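Local coordinates for protein beta-lactamase (PDB 6N36) that probably hydrolyses the beta-lactam ring of antibiotics, as a metallo-beta-lactamase superfamily enzyme that carries two zinc ions, at residues A26-Y31 with F169-A174; I42-G47 with G148-V153. All blocks are in the same frame, centred on the assembly; numbering follows the deposited sequence. Where two conformers were deposited one is given.

Contact 1. Residues A26-Y31 with F169-A174; sequences AGNLYY and FDVKDA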
loop_
_atom_site.group_PDB
_atom_site.type_symbol
_atom_site.label_atom_id
_atom_site.label_comp_id
_atom_site.label_asym_id
_atom_site.label_seq_id
_atom_site.Cartn_x
_atom_site.Cartn_y
_atom_site.Cartn_z
ATOM N N ALA A 26 0.968 -6.275 15.065
ATOM C CA ALA A 26 1.601 -7.579 15.326
ATOM C C ALA A 26 3.096 -7.324 15.417
ATOM O O ALA A 26 3.655 -6.766 14.480
ATOM C CB ALA A 26 1.278 -8.559 14.244
ATOM N N GLY A 27 3.730 -7.710 16.521
ATOM C CA GLY A 27 5.187 -7.556 16.571
ATOM C C GLY A 27 5.598 -6.089 16.432
ATOM O O GLY A 27 5.010 -5.204 17.101
ATOM N N ASN A 28 6.533 -5.861 15.516
ATOM C CA ASN A 28 7.117 -4.542 15.179
ATOM C C ASN A 28 6.377 -3.866 14.018
ATOM O O ASN A 28 6.961 -2.966 13.389
ATOM C CB ASN A 28 8.615 -4.672 14.927
ATOM C CG ASN A 28 8.977 -5.628 13.812
ATOM O OD1 ASN A 28 8.380 -6.713 13.651
ATOM N ND2 ASN A 28 9.973 -5.264 13.042
ATOM N N LEU A 29 5.186 -4.321 13.680
ATOM C CA LEU A 29 4.354 -3.702 12.620
ATOM C C LEU A 29 3.229 -2.901 13.254
ATOM O O LEU A 29 2.463 -3.438 14.098
ATOM C CB LEU A 29 3.772 -4.801 11.738
ATOM C CG LEU A 29 2.714 -4.330 10.756
ATOM C CD1 LEU A 29 3.274 -3.398 9.693
ATOM C CD2 LEU A 29 2.010 -5.512 10.104
ATOM N N TYR A 30 3.166 -1.643 12.910
ATOM C CA TYR A 30 2.217 -0.670 13.480
ATOM C C TYR A 30 1.378 -0.080 12.338
ATOM O O TYR A 30 1.867 0.179 11.208
ATOM C CB TYR A 30 2.945 0.468 14.190
ATOM C CG TYR A 30 3.779 0.007 15.352
ATOM C CD1 TYR A 30 5.056 -0.503 15.144
ATOM C CD2 TYR A 30 3.301 0.039 16.648
ATOM C CE1 TYR A 30 5.825 -0.991 16.183
ATOM C CE2 TYR A 30 4.095 -0.401 17.709
ATOM C CZ TYR A 30 5.348 -0.955 17.468
ATOM O OH TYR A 30 6.175 -1.397 18.493
ATOM N N TYR A 31 0.145 0.244 12.699
ATOM C CA TYR A 31 -0.800 1.010 11.869
ATOM C C TYR A 31 -0.653 2.483 12.239
ATOM O O TYR A 31 -0.819 2.835 13.406
ATOM C CB TYR A 31 -2.248 0.583 12.087
ATOM C CG TYR A 31 -3.211 1.227 11.110
ATOM C CD1 TYR A 31 -3.459 0.649 9.873
ATOM C CD2 TYR A 31 -3.835 2.450 11.381
ATOM C CE1 TYR A 31 -4.304 1.233 8.967
ATOM C CE2 TYR A 31 -4.696 3.034 10.469
ATOM C CZ TYR A 31 -4.974 2.402 9.276
ATOM O OH TYR A 31 -5.791 2.957 8.333
ATOM N N PHE A 169 6.074 -10.360 4.787
ATOM C CA PHE A 169 7.178 -10.323 5.776
ATOM C C PHE A 169 6.737 -11.016 7.049
ATOM O O PHE A 169 5.563 -10.972 7.472
ATOM C CB PHE A 169 7.645 -8.886 6.084
ATOM C CG PHE A 169 6.540 -7.909 6.413
ATOM C CD1 PHE A 169 5.837 -7.303 5.393
ATOM C CD2 PHE A 169 6.158 -7.652 7.706
ATOM C CE1 PHE A 169 4.811 -6.433 5.683
ATOM C CE2 PHE A 169 5.110 -6.797 8.000
ATOM C CZ PHE A 169 4.435 -6.191 6.981
ATOM N N ASP A 170 7.734 -11.558 7.732
ATOM C CA ASP A 170 7.556 -12.162 9.072
ATOM C C ASP A 170 7.790 -11.116 10.162
ATOM O O ASP A 170 8.771 -10.326 10.062
ATOM C CB ASP A 170 8.518 -13.333 9.275
ATOM C CG ASP A 170 8.194 -14.533 8.399
ATOM O OD1 ASP A 170 7.074 -14.600 7.813
ATOM O OD2 ASP A 170 9.075 -15.435 8.308
ATOM N N VAL A 171 6.905 -11.101 11.153
ATOM C CA VAL A 171 7.113 -10.327 12.407
ATOM C C VAL A 171 7.081 -11.318 13.586
ATOM O O VAL A 171 6.303 -12.280 13.574
ATOM C CB VAL A 171 6.101 -9.186 12.613
ATOM C CG1 VAL A 171 6.159 -8.221 11.443
ATOM C CG2 VAL A 171 4.681 -9.680 12.807
ATOM N N LYS A 172 7.870 -11.010 14.587
ATOM C CA LYS A 172 8.011 -11.842 15.819
ATOM C C LYS A 172 7.491 -11.044 17.010
ATOM O O LYS A 172 7.878 -9.874 17.128
ATOM C CB LYS A 172 9.494 -12.122 16.042
ATOM C CG LYS A 172 10.167 -13.003 15.003
ATOM C CD LYS A 172 11.650 -13.150 15.282
ATOM C CE LYS A 172 12.312 -14.248 14.480
ATOM N NZ LYS A 172 13.780 -14.074 14.522
ATOM N N ASP A 173 6.636 -11.611 17.851
ATOM C CA ASP A 173 6.335 -10.974 19.173
ATOM C C ASP A 173 6.845 -11.912 20.285
ATOM O O ASP A 173 7.593 -12.854 19.967
ATOM C CB ASP A 173 4.864 -10.549 19.241
ATOM C CG ASP A 173 3.847 -11.684 19.291
ATOM O OD1 ASP A 173 4.266 -12.867 19.568
ATOM O OD2 ASP A 173 2.659 -11.368 19.181
ATOM N N ALA A 174 6.475 -11.639 21.529
ATOM C CA ALA A 174 6.882 -12.442 22.700
ATOM C C ALA A 174 6.402 -13.894 22.568
ATOM O O ALA A 174 6.998 -14.776 23.229
ATOM C CB ALA A 174 6.362 -11.773 23.953
HETATM O O HOH W 1 9.781 -8.926 14.104
#

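Contact 2. Residues I42-G47 with G148-V153; sequences ITTPKG and GGMKIV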
loop_
_atom_site.group_PDB
_atom_site.type_symbol
_atom_site.label_atom_id
_atom_site.label_comp_id
_atom_site.label_asym_id
_atom_site.label_seq_id
_atom_site.Cartn_x
_atom_site.Cartn_y
_atom_site.Cartn_z
ATOM N N ILE A 42 7.132 -0.403 10.003
ATOM C CA ILE A 42 7.889 -1.574 10.497
ATOM C C ILE A 42 9.138 -1.017 11.167
ATOM O O ILE A 42 9.923 -0.333 10.522
ATOM C CB ILE A 42 8.245 -2.488 9.342
ATOM C CG1 ILE A 42 6.999 -3.020 8.652
ATOM C CG2 ILE A 42 9.170 -3.609 9.832
ATOM C CD1 ILE A 42 7.302 -3.644 7.369
ATOM N N THR A 43 9.292 -1.284 12.446
ATOM C CA THR A 43 10.369 -0.684 13.261
ATOM C C THR A 43 11.515 -1.676 13.371
ATOM O O THR A 43 11.252 -2.868 13.546
ATOM C CB THR A 43 9.875 -0.254 14.619
ATOM O OG1 THR A 43 9.335 -1.373 15.360
ATOM C CG2 THR A 43 8.834 0.838 14.488
ATOM N N THR A 44 12.725 -1.176 13.336
ATOM C CA THR A 44 13.912 -2.052 13.514
ATOM C C THR A 44 14.977 -1.273 14.260
ATOM O O THR A 44 14.964 -0.026 14.344
ATOM C CB THR A 44 14.513 -2.563 12.201
ATOM O OG1 THR A 44 15.537 -1.681 11.741
ATOM C CG2 THR A 44 13.485 -2.763 11.105
ATOM N N PRO A 45 15.952 -1.991 14.840
ATOM C CA PRO A 45 17.038 -1.294 15.529
ATOM C C PRO A 45 17.844 -0.356 14.643
ATOM O O PRO A 45 18.472 0.519 15.217
ATOM C CB PRO A 45 17.913 -2.429 16.047
ATOM C CG PRO A 45 16.923 -3.591 16.199
ATOM C CD PRO A 45 15.997 -3.454 15.011
ATOM N N LYS A 46 17.809 -0.560 13.315
ATOM C CA LYS A 46 18.592 0.225 12.333
ATOM C C LYS A 46 17.724 1.273 11.645
ATOM O O LYS A 46 18.233 1.917 10.685
ATOM C CB LYS A 46 19.219 -0.741 11.321
ATOM C CG LYS A 46 20.344 -1.619 11.865
ATOM C CD LYS A 46 21.735 -0.993 11.739
ATOM C CE LYS A 46 22.843 -1.725 12.481
ATOM N NZ LYS A 46 23.841 -0.797 13.074
ATOM N N GLY A 47 16.493 1.436 12.094
ATOM C CA GLY A 47 15.592 2.396 11.442
ATOM C C GLY A 47 14.341 1.727 10.934
ATOM O O GLY A 47 14.184 0.513 11.033
ATOM N N GLY A 148 17.787 -4.103 9.526
ATOM C CA GLY A 148 17.716 -4.392 10.975
ATOM C C GLY A 148 17.045 -5.724 11.307
ATOM O O GLY A 148 16.337 -5.801 12.330
ATOM N N GLY A 149 17.324 -6.780 10.519
ATOM C CA GLY A 149 16.792 -8.130 10.793
ATOM C C GLY A 149 15.512 -8.432 10.048
ATOM O O GLY A 149 15.126 -9.611 10.029
ATOM N N MET A 150 14.820 -7.417 9.517
ATOM C CA MET A 150 13.577 -7.610 8.736
ATOM C C MET A 150 13.916 -7.946 7.295
ATOM O O MET A 150 14.880 -7.384 6.727
ATOM C CB MET A 150 12.697 -6.348 8.748
ATOM C CG MET A 150 12.049 -6.162 10.035
ATOM S SD MET A 150 10.952 -7.437 10.619
ATOM C CE MET A 150 9.831 -7.428 9.220
ATOM N N LYS A 151 13.093 -8.823 6.745
ATOM C CA LYS A 151 13.126 -9.195 5.314
ATOM C C LYS A 151 11.715 -9.047 4.747
ATOM O O LYS A 151 10.807 -9.767 5.152
ATOM C CB LYS A 151 13.632 -10.630 5.135
ATOM C CG LYS A 151 13.666 -11.051 3.683
ATOM C CD LYS A 151 14.398 -12.353 3.390
ATOM C CE LYS A 151 14.330 -12.682 1.907
ATOM N NZ LYS A 151 15.403 -13.620 1.485
ATOM N N ILE A 152 11.558 -8.089 3.860
ATOM C CA ILE A 152 10.275 -7.837 3.184
ATOM C C ILE A 152 10.413 -8.297 1.736
ATOM O O ILE A 152 11.330 -7.833 1.050
ATOM C CB ILE A 152 9.964 -6.339 3.255
ATOM C CG1 ILE A 152 9.839 -5.828 4.686
ATOM C CG2 ILE A 152 8.725 -6.057 2.418
ATOM C CD1 ILE A 152 9.961 -4.315 4.738
ATOM N N VAL A 153 9.502 -9.146 1.297
ATOM C CA VAL A 153 9.468 -9.569 -0.123
ATOM C C VAL A 153 8.371 -8.820 -0.898
ATOM O O VAL A 153 7.235 -8.760 -0.408
ATOM C CB VAL A 153 9.304 -11.084 -0.223
ATOM C CG1 VAL A 153 9.183 -11.477 -1.691
ATOM C CG2 VAL A 153 10.457 -11.802 0.456
#

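Contact 1. Residues A26-Y31 with F169-A174
Val171 packs into the hairpin turn formed by residues 26-31, and its two methyl groups divide the work. CG2 lies against Ala26, 3.9 Å from its CB and 3.5 Å from its carbonyl O, while CG1 meets the other arm at Leu29 CB, 4.2 Å away. A chi1 of -58° splits the branches in this way, setting CG1 beside the backbone N and CG2 between N and the carbonyl carbon. The turn is type II' from Ala26 to Leu29, closed by a bond from Leu29 N to Ala26 O. Gly27 occupies its positive-phi corner (phi 61°), and its CA lies 3.6 Å from Lys172 O, with Asp173 CB against the same CA. Deeper in, Leu29 and Phe169 cross at about a right angle, with Leu29 CD2 4.0 Å from Phe169 CE2, near the ring plane at its edge.

Toward Lys172, whose side chain is exposed, direct packing gives way to water. One water donates to Asn28 OD1 at 2.7 Å and accepts from Lys172 N at 2.9 Å, so it links the Asn28 side-chain amide to the backbone of strand 165-172. Asn28 OD1 also rests 3.5 Å from Val171 CG1. Asn28 ND2 bonds instead to Thr43 O, which fixes the amide from its other end. Asp173 OD2 bonds to Tyr242 OH, a hydroxyl also bound by Gly27 N.

The contact thus joins the hairpin of strands 23-26 and 29-31, at the edge of one sheet, to strand 165-172 of the other, with strands 40-42, 150-156 and 177-182 packing around Leu29 and Phe169.

Contact 2. Residues I42-G47 with G148-V153
Gly148 packs against Thr44, its CA 3.6 Å from Thr44 OG1, where the two sheets of the metallo-beta-lactamase alpha-beta/beta-alpha sandwich meet near one end. Two turns face each other here: the type I turn Thr44-Gly47, which joins strands 40-42 and 48-51, and the tight connection between strands 144-147 and 150-156. Gly148 has positive phi (51°), and its bare CA sits directly against Thr44 OG1 and Lys46 CG, the latter 3.9 Å away in the lysine conformer described. The carbonyl O of Gly148 lies 3.6 Å from Pro45 CD.

After Gly149, the strand begins with Met150, which reaches across to both Thr44 and Ile42, each side chain crossing the methionine obliquely. Its CG is 3.8 Å from Thr44 CG2 and 3.9 Å from Ile42 CG2. Bends at chi2 (-60°) and chi3 fold the thioether back, which brings CE also against Ile42 CG2. Phe169 and Asn28 flank the same methionine. Two residues on, Ile152 again faces inward and meets Ile42 tip to tip, CD1 to CD1 at 3.8 Å; in both isoleucines the near-extended chi2 carries CD1 outward to this meeting point. Ile49 and Phe169 pack around Ile152 as well.

Across the contact the strand offers apolar packing, and Thr44 OG1 spends its bonds within its own turn. This hydroxyl oxygen accepts from Lys46 N at 3.0 Å, forming an ST turn, and Thr44 OG1 donates to Gly47 O at 2.7 Å, in the carbonyl plane on a lone pair.

In the fold
Contacts 1 and 2 lie with their centres about 10 Å apart and bridge the same two sheets through adjacent strands, 165-172 and 150-156. Contact 2 is nested in sequence within the loop that contact 1 closes. Contact 1 is mostly buried, with a water link at its rim; contact 2 runs from buried aliphatic packing out to exposed turns. Neither is joined by direct hydrogen bonds between its segments, but their polar solutions differ: a water crosses contact 1, whereas in contact 2 the threonine hydroxyl is engaged by its own turn. The two also pack directly on each other, Phe169 CB lying 3.4 Å from Lys151 O.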